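AxyAgu115A (Amphibacillus xylanus NBRC 15112, PDB 6NPS) probably acts as a family 115 alpha-glucuronidase, a glycoside hydrolase that takes glucuronic acid side groups off xylan. Local coordinates at residues L7-L12 and F47-E52; L21-E26 and D58-H63; R62-Y67 and Q107-A112; F99-Q104 and F153-D158. The protein carries 3 engineered substitutions. One frame throughout, in Å; residues are numbered along the deposited sequence.

Contact 1: residues L7-L12 and F47-E52; sequences LNQEML and FGYQPE
The ring of F47 meets L7, N8, Q9 and L12 at a slant: L7 CD2 lies 3.9 Å from F47 CE2, the carbonyl oxygen of L7 comes near CE1, and L12 CD1 arrives at the root of the side chain, 3.6 Å from F47 CB. The second flat group, the phenol of Y49, has the amide of Q9 at its edge, with Q9 NE2 4.0 Å from Y49 CE2 and the two planes turned 77° apart. That same NE2 donates to F47 O across 3.0 Å in a fairly straight bond (157° at the hydrogen), which lies close to the amide plane. The Q9 chain is extended beyond CG, and this carries the amide out to the carbonyl. F47 O also takes a weak bond from R149. What Q9 reaches is the C-terminal end of helix 30-47: G48 leaves helical geometry with positive phi. Across from it a short, weakly bonded helical turn starts, N-capped by N8, whose OD1 accepts from M11 N at 3.1 Å. Beyond this polar end L12 splits its two methyls, its side chain crossing F47 at about a right angle with CD1 against it, and CD2 lying beside P51, 3.7 Å from P51 CB. On the more open flank a water donates to both L12 O and Q50 O, joining the two backbones where no direct bond links them.

Contact 2: residues L21-E26 and D58-H63; sequences LFYQEE and DMLSRH
L60 packs against F22 and Y23: its CD2 sits 3.7 Å from Y23 CB and 3.8 Å from F22 O, while CD1 slants against the phenol ring at 4.0 Å from Y23 CD1. Y23 holds CG anti to the backbone N (chi1 178°), and this brings the ring to L60, the two side chains crossing at a slant. A little further along, L21 CD1 rests 3.6 Å from H63 O. That carbonyl is gripped by its own segment, for S61 OG donates to H63 O at 2.8 Å from above the carbonyl plane, bracing the corner at 62-63. In the next shell, R57 bonds the hydroxyl of Y23, and backbone bonds of M59 and S61 with A20 set strand 60-61 beside strand 20-23. T54 and V109 also touch L60. With an alanine here both methyls would be gone, which would probably open a gap beside the ring and CB of Y23 and leave this side of Y23 less closely packed. Between the two segments themselves the contact is made by methyls against carbon and carbonyl oxygen, so its fit rests on shape, whereas the S61 OG bond to H63 O is within one segment and spans its corner.

Contact 3: residues R62-Y67 and Q107-A112; sequences RHAVLY and QGVEKA
A64, L66, V109 and A112 make the close-packed side of this contact. L66 CD1 comes to 3.6 Å from A112 CB, and A64 CB meets V109 CG1 at 3.9 Å, apolar contacts on the face that A64 and A112 share. Behind them A64 N donates to K111 O at 3.0 Å. On the other face of the strands the imidazole of H63 has K111 CB almost squarely over its centre, a CH-pi contact 4.1 Å from the centroid; the lysine chain then bends at chi2 and chi3, taking its amine off toward D103 and M3, each a weak partner. The imidazole's ND1 is bonded to T6 N. H63 with K111 and A64 with A112 are parallel bridges, joining strand 64-69, at the margin of a four-stranded mixed sheet, to its neighbour 109-117. At the start of the pairing R62 O accepts in its carbonyl plane from two successive amides, E110 N at 2.6 Å and K111 N at 3.2 Å, as in a beta bulge. Past this point the contact loosens toward solvent. R62 and E110 lie side by side, with E110 OE2 against the aliphatic part of the arginine, 3.2 Å from R62 CG. The carboxylate approaches the guanidinium at its edge, yet the planes are 67° apart and NH1 stays 4.3 Å from OE2, beyond a salt bridge. Putting an alanine at E110 would probably leave the arginine without this neighbouring opposite charge and let its chain swing more freely. G108, exposed, sets its carbonyl oxygen near R62 CA.

Contact 4: residues F99-Q104 and F153-D158; sequences FQVVDQ and FSLKGD
V101 turns its isopropyl group straight at the loop that follows strand 152-155 and spreads the two methyls over different partners. With CG1 anti to the backbone N (chi1 172°), that methyl reaches G157 O at 3.5 Å, while CG2 goes to L155 CD1 at 3.8 Å. Between them V101 CB stands 3.7 Å from K156 O, so two successive carbonyl oxygens border the valine. L155 crosses V101 obliquely but meets F99 at about a right angle, its CD1 slanting in to 4.0 Å from F99 CE2; one methyl of the leucine therefore serves both side chains. L155 CG sits beside its backbone N and anti to the carbonyl carbon (chi1 -59°), which sends the branch toward strand 97-106. At the outer margin the link is looser: a water donates to D158 O at 3.0 Å and takes only a weak bond from the amide of Q100. The two segments share no direct polar bond; residues just beyond do the pairing, Y159 with V101 and Y161 with F99, as the chain swings from the loop into strand 160-162 at the margin of the mixed sheet. On the other side of strand 97-106 lies 109-117, whose K111 touches V101. F5 of strand 5-8 also packs on V101, and helix 120-133 closes over F99, with L130 against it and H129 stacked edge-to-face on its ring.

From the N terminus, contact 1 closes the first loop, bringing 47-52, just past helix 30-47, back to strand 5-8 and its helical turn. Contact 2 starts at 21-26 within that loop and ends at 58-63 beyond it, so the two cross; they also touch through L21 against L7 and P51. Contact 3 opens on R62 and H63, where contact 2 ends, and L21 O lies 2.9 Å from V65 N between them. Its loop, closed at 107-112, is crossed by contact 4, which runs from 99-104 to 153-158. Strand 152-155 then returns to strand 5-8, tying contact 4 to contact 1 and strand 152-155 to the start of the chain.

Contact 1: residues L7-L12 and F47-E52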
loop_
_atom_site.group_PDB
_atom_site.type_symbol
_atom_site.label_atom_id
_atom_site.label_comp_id
_atom_site.label_asym_id
_atom_site.label_seq_id
_atom_site.Cartn_x
_atom_site.Cartn_y
_atom_site.Cartn_z
ATOM N N LEU A 7 56.891 -1.890 40.399
ATOM C CA LEU A 7 56.180 -0.706 40.847
ATOM C C LEU A 7 55.059 -1.164 41.769
ATOM O O LEU A 7 54.300 -2.076 41.414
ATOM C CB LEU A 7 55.634 0.074 39.658
ATOM C CG LEU A 7 54.815 1.332 39.977
ATOM C CD1 LEU A 7 55.518 2.237 41.013
ATOM C CD2 LEU A 7 54.543 2.106 38.692
ATOM N N ASN A 8 54.970 -0.582 42.963
ATOM C CA ASN A 8 53.849 -0.933 43.825
ATOM C C ASN A 8 53.403 0.294 44.609
ATOM O O ASN A 8 54.024 1.362 44.541
ATOM C CB ASN A 8 54.179 -2.132 44.743
ATOM C CG ASN A 8 55.278 -1.843 45.747
ATOM O OD1 ASN A 8 55.296 -0.797 46.391
ATOM N ND2 ASN A 8 56.191 -2.810 45.917
ATOM N N GLN A 9 52.287 0.131 45.329
ATOM C CA GLN A 9 51.687 1.239 46.066
ATOM C C GLN A 9 52.648 1.836 47.087
ATOM O O GLN A 9 52.676 3.060 47.270
ATOM C CB GLN A 9 50.421 0.776 46.785
ATOM C CG GLN A 9 49.275 0.411 45.924
ATOM C CD GLN A 9 48.099 -0.006 46.774
ATOM O OE1 GLN A 9 48.277 -0.642 47.817
ATOM N NE2 GLN A 9 46.895 0.363 46.352
ATOM N N GLU A 10 53.378 0.984 47.818
ATOM C CA GLU A 10 54.350 1.473 48.798
ATOM C C GLU A 10 55.331 2.452 48.160
ATOM O O GLU A 10 55.720 3.453 48.777
ATOM C CB GLU A 10 55.126 0.308 49.410
ATOM C CG GLU A 10 54.280 -0.858 49.868
ATOM C CD GLU A 10 53.545 -0.606 51.180
ATOM O OE1 GLU A 10 53.333 -1.588 51.927
ATOM O OE2 GLU A 10 53.167 0.553 51.461
ATOM N N MET A 11 55.727 2.176 46.932
ATOM C CA MET A 11 56.673 3.036 46.247
ATOM C C MET A 11 56.092 4.425 46.025
ATOM O O MET A 11 56.830 5.398 45.875
ATOM C CB MET A 11 57.083 2.420 44.907
ATOM C CG MET A 11 58.300 1.512 44.987
ATOM S SD MET A 11 58.315 0.254 43.696
ATOM C CE MET A 11 59.106 -1.104 44.556
ATOM N N LEU A 12 54.765 4.517 46.003
ATOM C CA LEU A 12 54.119 5.781 45.681
ATOM C C LEU A 12 53.628 6.540 46.910
ATOM O O LEU A 12 53.458 7.763 46.835
ATOM C CB LEU A 12 52.942 5.547 44.723
ATOM C CG LEU A 12 53.278 4.866 43.396
ATOM C CD1 LEU A 12 52.006 4.315 42.718
ATOM C CD2 LEU A 12 53.967 5.829 42.470
ATOM N N PHE A 47 47.068 2.341 40.596
ATOM C CA PHE A 47 47.556 2.093 41.954
ATOM C C PHE A 47 46.849 2.899 43.039
ATOM O O PHE A 47 46.933 2.530 44.218
ATOM C CB PHE A 47 49.079 2.342 42.009
ATOM C CG PHE A 47 49.871 1.370 41.173
ATOM C CD1 PHE A 47 50.201 0.122 41.671
ATOM C CD2 PHE A 47 50.231 1.682 39.872
ATOM C CE1 PHE A 47 50.923 -0.799 40.880
ATOM C CE2 PHE A 47 50.943 0.795 39.088
ATOM C CZ PHE A 47 51.288 -0.465 39.600
ATOM N N GLY A 48 46.136 3.965 42.690
ATOM C CA GLY A 48 45.440 4.756 43.685
ATOM C C GLY A 48 46.240 5.869 44.326
ATOM O O GLY A 48 45.742 6.503 45.264
ATOM N N TYR A 49 47.460 6.140 43.863
ATOM C CA TYR A 49 48.272 7.193 44.460
ATOM C C TYR A 49 49.020 7.925 43.352
ATOM O O TYR A 49 49.394 7.332 42.336
ATOM C CB TYR A 49 49.256 6.626 45.513
ATOM C CG TYR A 49 48.581 5.952 46.707
ATOM C CD1 TYR A 49 48.100 6.702 47.777
ATOM C CD2 TYR A 49 48.435 4.573 46.760
ATOM C CE1 TYR A 49 47.481 6.088 48.880
ATOM C CE2 TYR A 49 47.815 3.951 47.845
ATOM C CZ TYR A 49 47.335 4.710 48.900
ATOM O OH TYR A 49 46.723 4.089 49.981
ATOM N N GLN A 50 49.228 9.214 43.542
ATOM C CA GLN A 50 49.775 10.035 42.464
ATOM C C GLN A 50 51.292 9.879 42.390
ATOM O O GLN A 50 51.980 10.169 43.376
ATOM C CB GLN A 50 49.405 11.490 42.688
ATOM C CG GLN A 50 49.706 12.413 41.524
ATOM C CD GLN A 50 49.468 13.878 41.886
ATOM O OE1 GLN A 50 48.835 14.192 42.903
ATOM N NE2 GLN A 50 49.996 14.781 41.064
ATOM N N PRO A 51 51.850 9.410 41.271
ATOM C CA PRO A 51 53.312 9.413 41.124
ATOM C C PRO A 51 53.835 10.812 40.869
ATOM O O PRO A 51 53.114 11.725 40.448
ATOM C CB PRO A 51 53.559 8.525 39.902
ATOM C CG PRO A 51 52.342 8.725 39.076
ATOM C CD PRO A 51 51.191 8.874 40.070
ATOM N N GLU A 52 55.129 10.985 41.124
ATOM C CA GLU A 52 55.771 12.280 40.945
ATOM C C GLU A 52 57.051 12.233 40.111
ATOM O O GLU A 52 57.858 11.309 40.224
ATOM C CB GLU A 52 56.060 12.921 42.305
ATOM C CG GLU A 52 55.446 14.300 42.484
ATOM C CD GLU A 52 55.824 15.255 41.369
ATOM O OE1 GLU A 52 56.254 16.388 41.675
ATOM O OE2 GLU A 52 55.692 14.875 40.187
HETATM O O HOH W 1 47.567 1.061 50.629
HETATM O O HOH W 2 54.270 9.340 44.718
#

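Contact 2: residues L21-E26 and D58-H63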
loop_
_atom_site.group_PDB
_atom_site.type_symbol
_atom_site.label_atom_id
_atom_site.label_comp_id
_atom_site.label_asym_id
_atom_site.label_seq_id
_atom_site.Cartn_x
_atom_site.Cartn_y
_atom_site.Cartn_z
ATOM N N LEU A 21 59.075 8.797 40.864
ATOM C CA LEU A 21 59.030 7.688 39.922
ATOM C C LEU A 21 59.593 8.068 38.553
ATOM O O LEU A 21 60.388 7.319 37.972
ATOM C CB LEU A 21 57.590 7.209 39.770
ATOM C CG LEU A 21 57.426 6.115 38.726
ATOM C CD1 LEU A 21 58.218 4.850 39.194
ATOM C CD2 LEU A 21 55.943 5.832 38.534
ATOM N N PHE A 22 59.162 9.207 38.008
ATOM C CA PHE A 22 59.511 9.626 36.653
ATOM C C PHE A 22 60.626 10.654 36.707
ATOM O O PHE A 22 60.661 11.507 37.599
ATOM C CB PHE A 22 58.326 10.246 35.910
ATOM C CG PHE A 22 57.343 9.239 35.390
ATOM C CD1 PHE A 22 56.445 8.643 36.240
ATOM C CD2 PHE A 22 57.324 8.887 34.042
ATOM C CE1 PHE A 22 55.521 7.729 35.775
ATOM C CE2 PHE A 22 56.397 7.953 33.565
ATOM C CZ PHE A 22 55.514 7.360 34.447
ATOM N N TYR A 23 61.523 10.574 35.737
ATOM C CA TYR A 23 62.615 11.520 35.598
ATOM C C TYR A 23 62.263 12.489 34.479
ATOM O O TYR A 23 61.712 12.079 33.455
ATOM C CB TYR A 23 63.907 10.784 35.287
ATOM C CG TYR A 23 65.094 11.712 35.075
ATOM C CD1 TYR A 23 65.497 12.592 36.067
ATOM C CD2 TYR A 23 65.783 11.715 33.870
ATOM C CE1 TYR A 23 66.581 13.458 35.879
ATOM C CE2 TYR A 23 66.896 12.576 33.673
ATOM C CZ TYR A 23 67.272 13.440 34.677
ATOM O OH TYR A 23 68.348 14.274 34.467
ATOM N N GLN A 24 62.551 13.773 34.676
ATOM C CA GLN A 24 62.148 14.792 33.716
ATOM C C GLN A 24 63.378 15.552 33.225
ATOM O O GLN A 24 64.219 15.972 34.036
ATOM C CB GLN A 24 61.150 15.756 34.362
ATOM C CG GLN A 24 60.158 16.387 33.410
ATOM C CD GLN A 24 59.006 17.063 34.151
ATOM O OE1 GLN A 24 59.165 18.168 34.679
ATOM N NE2 GLN A 24 57.851 16.394 34.208
ATOM N N GLU A 25 63.498 15.726 31.911
ATOM C CA GLU A 25 64.636 16.448 31.355
ATOM C C GLU A 25 64.174 17.759 30.735
ATOM O O GLU A 25 63.152 17.806 30.039
ATOM C CB GLU A 25 65.384 15.616 30.302
ATOM C CG GLU A 25 66.182 14.452 30.868
ATOM C CD GLU A 25 66.943 13.671 29.786
ATOM O OE1 GLU A 25 68.198 13.621 29.843
ATOM O OE2 GLU A 25 66.275 13.101 28.887
ATOM N N GLU A 26 64.936 18.816 31.012
ATOM C CA GLU A 26 64.772 20.091 30.323
ATOM C C GLU A 26 64.781 19.957 28.799
ATOM O O GLU A 26 64.031 20.666 28.121
ATOM C CB GLU A 26 65.904 21.032 30.771
ATOM C CG GLU A 26 65.522 22.482 30.811
ATOM C CD GLU A 26 65.870 23.236 29.531
ATOM O OE1 GLU A 26 65.612 24.455 29.503
ATOM O OE2 GLU A 26 66.377 22.628 28.556
ATOM N N ASP A 58 69.175 12.692 41.961
ATOM C CA ASP A 58 69.265 12.122 43.297
ATOM C C ASP A 58 67.911 11.979 43.976
ATOM O O ASP A 58 67.837 11.387 45.052
ATOM C CB ASP A 58 70.191 12.966 44.152
ATOM C CG ASP A 58 71.643 12.691 43.855
ATOM O OD1 ASP A 58 72.026 11.497 43.869
ATOM O OD2 ASP A 58 72.399 13.660 43.620
ATOM N N MET A 59 66.854 12.488 43.354
ATOM C CA MET A 59 65.511 12.399 43.927
ATOM C C MET A 59 64.662 11.267 43.339
ATOM O O MET A 59 63.475 11.156 43.647
ATOM C CB MET A 59 64.778 13.734 43.773
ATOM C CG MET A 59 65.602 14.945 44.176
ATOM S SD MET A 59 65.426 15.356 45.923
ATOM C CE MET A 59 63.692 15.798 45.994
ATOM N N LEU A 60 65.264 10.432 42.497
ATOM C CA LEU A 60 64.538 9.356 41.845
ATOM C C LEU A 60 64.328 8.204 42.825
ATOM O O LEU A 60 65.059 8.046 43.807
ATOM C CB LEU A 60 65.307 8.866 40.622
ATOM C CG LEU A 60 65.339 9.834 39.441
ATOM C CD1 LEU A 60 66.285 9.337 38.341
ATOM C CD2 LEU A 60 63.896 9.911 38.923
ATOM N N SER A 61 63.329 7.396 42.527
ATOM C CA SER A 61 63.084 6.200 43.311
ATOM C C SER A 61 64.113 5.125 42.952
ATOM O O SER A 61 64.731 5.155 41.883
ATOM C CB SER A 61 61.647 5.725 43.053
ATOM O OG SER A 61 61.509 4.321 43.164
ATOM N N ARG A 62 64.310 4.169 43.860
ATOM C CA ARG A 62 65.182 3.040 43.539
ATOM C C ARG A 62 64.776 2.334 42.242
ATOM O O ARG A 62 65.651 1.850 41.519
ATOM C CB ARG A 62 65.213 2.054 44.705
ATOM C CG ARG A 62 65.849 2.637 45.957
ATOM C CD ARG A 62 65.150 2.134 47.215
ATOM N NE ARG A 62 65.169 3.102 48.314
ATOM C CZ ARG A 62 65.992 3.066 49.357
ATOM N NH1 ARG A 62 66.892 2.102 49.469
ATOM N NH2 ARG A 62 65.904 4.000 50.297
ATOM N N HIS A 63 63.477 2.294 41.909
ATOM C CA HIS A 63 62.988 1.835 40.604
ATOM C C HIS A 63 62.335 3.024 39.910
ATOM O O HIS A 63 61.385 3.615 40.446
ATOM C CB HIS A 63 61.981 0.676 40.724
ATOM C CG HIS A 63 62.552 -0.567 41.343
ATOM N ND1 HIS A 63 61.943 -1.802 41.239
ATOM C CD2 HIS A 63 63.677 -0.767 42.068
ATOM C CE1 HIS A 63 62.662 -2.705 41.888
ATOM N NE2 HIS A 63 63.719 -2.102 42.400
#

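Contact 3: residues R62-Y67 and Q107-A112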
loop_
_atom_site.group_PDB
_atom_site.type_symbol
_atom_site.label_atom_id
_atom_site.label_comp_id
_atom_site.label_asym_id
_atom_site.label_seq_id
_atom_site.Cartn_x
_atom_site.Cartn_y
_atom_site.Cartn_z
ATOM N N ARG A 62 64.310 4.169 43.860
ATOM C CA ARG A 62 65.182 3.040 43.539
ATOM C C ARG A 62 64.776 2.334 42.242
ATOM O O ARG A 62 65.651 1.850 41.519
ATOM C CB ARG A 62 65.213 2.054 44.705
ATOM C CG ARG A 62 65.849 2.637 45.957
ATOM C CD ARG A 62 65.150 2.134 47.215
ATOM N NE ARG A 62 65.169 3.102 48.314
ATOM C CZ ARG A 62 65.992 3.066 49.357
ATOM N NH1 ARG A 62 66.892 2.102 49.469
ATOM N NH2 ARG A 62 65.904 4.000 50.297
ATOM N N HIS A 63 63.477 2.294 41.909
ATOM C CA HIS A 63 62.988 1.835 40.604
ATOM C C HIS A 63 62.335 3.024 39.910
ATOM O O HIS A 63 61.385 3.615 40.446
ATOM C CB HIS A 63 61.981 0.676 40.724
ATOM C CG HIS A 63 62.552 -0.567 41.343
ATOM N ND1 HIS A 63 61.943 -1.802 41.239
ATOM C CD2 HIS A 63 63.677 -0.767 42.068
ATOM C CE1 HIS A 63 62.662 -2.705 41.888
ATOM N NE2 HIS A 63 63.719 -2.102 42.400
ATOM N N ALA A 64 62.825 3.363 38.718
ATOM C CA ALA A 64 62.476 4.624 38.086
ATOM C C ALA A 64 62.102 4.380 36.632
ATOM O O ALA A 64 62.484 3.371 36.035
ATOM C CB ALA A 64 63.646 5.633 38.194
ATOM N N VAL A 65 61.327 5.309 36.068
ATOM C CA VAL A 65 60.920 5.278 34.669
ATOM C C VAL A 65 61.708 6.390 33.981
ATOM O O VAL A 65 61.636 7.550 34.399
ATOM C CB VAL A 65 59.406 5.480 34.502
ATOM C CG1 VAL A 65 59.059 5.643 33.030
ATOM C CG2 VAL A 65 58.592 4.297 35.145
ATOM N N LEU A 66 62.505 6.029 32.977
ATOM C CA LEU A 66 63.391 6.967 32.280
ATOM C C LEU A 66 62.981 6.974 30.814
ATOM O O LEU A 66 63.135 5.961 30.122
ATOM C CB LEU A 66 64.859 6.571 32.439
ATOM C CG LEU A 66 65.391 6.345 33.861
ATOM C CD1 LEU A 66 66.845 5.867 33.866
ATOM C CD2 LEU A 66 65.268 7.607 34.679
ATOM N N TYR A 67 62.432 8.097 30.346
ATOM C CA TYR A 67 61.908 8.197 28.994
ATOM C C TYR A 67 62.571 9.354 28.248
ATOM O O TYR A 67 63.119 10.280 28.846
ATOM C CB TYR A 67 60.395 8.383 29.010
ATOM C CG TYR A 67 59.951 9.749 29.501
ATOM C CD1 TYR A 67 59.700 9.975 30.852
ATOM C CD2 TYR A 67 59.808 10.825 28.603
ATOM C CE1 TYR A 67 59.319 11.218 31.307
ATOM C CE2 TYR A 67 59.429 12.081 29.050
ATOM C CZ TYR A 67 59.179 12.268 30.399
ATOM O OH TYR A 67 58.784 13.505 30.848
ATOM N N GLN A 107 73.397 6.467 39.745
ATOM C CA GLN A 107 73.526 6.351 41.193
ATOM C C GLN A 107 72.178 6.563 41.876
ATOM O O GLN A 107 71.418 7.467 41.518
ATOM C CB GLN A 107 74.543 7.357 41.725
ATOM C CG GLN A 107 75.292 6.836 42.937
ATOM C CD GLN A 107 76.537 6.040 42.556
ATOM O OE1 GLN A 107 77.604 6.613 42.297
ATOM N NE2 GLN A 107 76.402 4.715 42.511
ATOM N N GLY A 108 71.879 5.712 42.859
ATOM C CA GLY A 108 70.616 5.765 43.568
ATOM C C GLY A 108 69.476 4.983 42.937
ATOM O O GLY A 108 68.519 4.644 43.645
ATOM N N VAL A 109 69.546 4.689 41.635
ATOM C CA VAL A 109 68.515 3.936 40.921
ATOM C C VAL A 109 69.005 2.496 40.729
ATOM O O VAL A 109 70.036 2.259 40.082
ATOM C CB VAL A 109 68.174 4.606 39.580
ATOM C CG1 VAL A 109 67.026 3.900 38.874
ATOM C CG2 VAL A 109 67.781 6.036 39.806
ATOM N N GLU A 110 68.268 1.522 41.292
ATOM C CA GLU A 110 68.609 0.103 41.179
ATOM C C GLU A 110 68.104 -0.539 39.886
ATOM O O GLU A 110 68.791 -1.380 39.308
ATOM C CB GLU A 110 68.054 -0.659 42.387
ATOM C CG GLU A 110 68.564 -0.093 43.707
ATOM C CD GLU A 110 67.984 -0.783 44.935
ATOM O OE1 GLU A 110 68.029 -2.031 44.998
ATOM O OE2 GLU A 110 67.501 -0.074 45.847
ATOM N N LYS A 111 66.905 -0.181 39.439
ATOM C CA LYS A 111 66.308 -0.691 38.215
ATOM C C LYS A 111 65.565 0.453 37.574
ATOM O O LYS A 111 65.021 1.314 38.269
ATOM C CB LYS A 111 65.300 -1.857 38.413
ATOM C CG LYS A 111 65.817 -3.080 39.141
ATOM C CD LYS A 111 66.908 -3.808 38.344
ATOM C CE LYS A 111 66.381 -4.481 37.075
ATOM N NZ LYS A 111 67.339 -5.545 36.615
ATOM N N ALA A 112 65.542 0.463 36.248
ATOM C CA ALA A 112 64.764 1.455 35.537
ATOM C C ALA A 112 64.124 0.810 34.321
ATOM O O ALA A 112 64.692 -0.088 33.680
ATOM C CB ALA A 112 65.618 2.661 35.100
#

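Contact 4: residues F99-Q104 and F153-D158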
loop_
_atom_site.group_PDB
_atom_site.type_symbol
_atom_site.label_atom_id
_atom_site.label_comp_id
_atom_site.label_asym_id
_atom_site.label_seq_id
_atom_site.Cartn_x
_atom_site.Cartn_y
_atom_site.Cartn_z
ATOM N N PHE A 99 61.764 -0.304 24.669
ATOM C CA PHE A 99 61.076 -0.410 25.953
ATOM C C PHE A 99 61.884 -1.477 26.691
ATOM O O PHE A 99 61.778 -2.670 26.378
ATOM C CB PHE A 99 59.610 -0.800 25.710
ATOM C CG PHE A 99 58.733 -0.808 26.928
ATOM C CD1 PHE A 99 57.933 0.295 27.226
ATOM C CD2 PHE A 99 58.641 -1.960 27.718
ATOM C CE1 PHE A 99 57.069 0.272 28.324
ATOM C CE2 PHE A 99 57.787 -2.012 28.831
ATOM C CZ PHE A 99 56.997 -0.883 29.134
ATOM N N GLN A 100 62.746 -1.065 27.618
ATOM C CA GLN A 100 63.748 -1.990 28.120
ATOM C C GLN A 100 64.014 -1.730 29.593
ATOM O O GLN A 100 64.181 -0.575 29.998
ATOM C CB GLN A 100 65.051 -1.854 27.320
ATOM C CG GLN A 100 66.093 -2.846 27.735
ATOM C CD GLN A 100 67.358 -2.745 26.902
ATOM O OE1 GLN A 100 67.488 -1.857 26.063
ATOM N NE2 GLN A 100 68.304 -3.652 27.145
ATOM N N VAL A 101 64.119 -2.821 30.385
ATOM C CA VAL A 101 64.505 -2.721 31.791
ATOM C C VAL A 101 66.011 -2.826 31.869
ATOM O O VAL A 101 66.620 -3.664 31.183
ATOM C CB VAL A 101 63.821 -3.808 32.646
ATOM C CG1 VAL A 101 64.363 -3.826 34.055
ATOM C CG2 VAL A 101 62.313 -3.614 32.647
ATOM N N VAL A 102 66.629 -1.983 32.709
ATOM C CA VAL A 102 68.081 -1.889 32.786
ATOM C C VAL A 102 68.485 -1.837 34.256
ATOM O O VAL A 102 67.757 -1.324 35.115
ATOM C CB VAL A 102 68.617 -0.650 32.023
ATOM C CG1 VAL A 102 68.371 -0.781 30.494
ATOM C CG2 VAL A 102 67.947 0.573 32.545
ATOM N N ASP A 103 69.652 -2.396 34.539
ATOM C CA ASP A 103 70.139 -2.586 35.896
ATOM C C ASP A 103 71.105 -1.454 36.230
ATOM O O ASP A 103 71.959 -1.105 35.405
ATOM C CB ASP A 103 70.825 -3.954 36.004
ATOM C CG ASP A 103 70.795 -4.531 37.410
ATOM O OD1 ASP A 103 70.305 -3.855 38.336
ATOM O OD2 ASP A 103 71.270 -5.675 37.591
ATOM N N GLN A 104 70.942 -0.868 37.421
ATOM C CA GLN A 104 71.853 0.136 37.960
ATOM C C GLN A 104 72.198 1.266 36.978
ATOM O O GLN A 104 73.371 1.573 36.770
ATOM C CB GLN A 104 73.127 -0.530 38.459
ATOM C CG GLN A 104 72.904 -1.622 39.494
ATOM C CD GLN A 104 72.611 -1.069 40.880
ATOM O OE1 GLN A 104 72.725 0.136 41.115
ATOM N NE2 GLN A 104 72.227 -1.948 41.804
ATOM N N PHE A 153 53.158 -4.406 40.188
ATOM C CA PHE A 153 53.380 -4.622 38.760
ATOM C C PHE A 153 54.852 -4.972 38.613
ATOM O O PHE A 153 55.690 -4.383 39.301
ATOM C CB PHE A 153 53.021 -3.363 37.960
ATOM C CG PHE A 153 53.560 -3.335 36.554
ATOM C CD1 PHE A 153 52.932 -4.051 35.550
ATOM C CD2 PHE A 153 54.675 -2.567 36.234
ATOM C CE1 PHE A 153 53.410 -4.043 34.267
ATOM C CE2 PHE A 153 55.165 -2.536 34.934
ATOM C CZ PHE A 153 54.526 -3.277 33.950
ATOM N N SER A 154 55.175 -5.953 37.775
ATOM C CA SER A 154 56.588 -6.271 37.606
ATOM C C SER A 154 56.903 -6.593 36.163
ATOM O O SER A 154 56.033 -7.031 35.408
ATOM C CB SER A 154 57.025 -7.442 38.484
ATOM O OG SER A 154 56.804 -7.115 39.828
ATOM N N LEU A 155 58.167 -6.355 35.788
ATOM C CA LEU A 155 58.720 -6.763 34.505
ATOM C C LEU A 155 60.035 -7.453 34.791
ATOM O O LEU A 155 60.780 -7.015 35.670
ATOM C CB LEU A 155 58.978 -5.585 33.561
ATOM C CG LEU A 155 57.860 -4.643 33.122
ATOM C CD1 LEU A 155 58.474 -3.356 32.535
ATOM C CD2 LEU A 155 56.978 -5.308 32.085
ATOM N N LYS A 156 60.322 -8.518 34.045
ATOM C CA LYS A 156 61.573 -9.243 34.225
ATOM C C LYS A 156 62.763 -8.293 34.070
ATOM O O LYS A 156 62.705 -7.289 33.349
ATOM C CB LYS A 156 61.649 -10.402 33.225
ATOM C CG LYS A 156 62.861 -11.297 33.395
ATOM C CD LYS A 156 62.658 -12.360 34.492
ATOM C CE LYS A 156 63.511 -13.604 34.232
ATOM N NZ LYS A 156 63.301 -14.673 35.263
ATOM N N GLY A 157 63.849 -8.606 34.773
ATOM C CA GLY A 157 65.000 -7.715 34.808
ATOM C C GLY A 157 65.677 -7.473 33.464
ATOM O O GLY A 157 66.452 -6.517 33.332
ATOM N N ASP A 158 65.419 -8.321 32.469
ATOM C CA ASP A 158 65.955 -8.118 31.127
ATOM C C ASP A 158 64.846 -7.936 30.092
ATOM O O ASP A 158 65.064 -8.217 28.907
ATOM C CB ASP A 158 66.865 -9.281 30.729
ATOM C CG ASP A 158 66.160 -10.626 30.787
ATOM O OD1 ASP A 158 65.000 -10.678 31.247
ATOM O OD2 ASP A 158 66.773 -11.639 30.384
HETATM O O HOH W 3 67.510 -6.793 28.066
#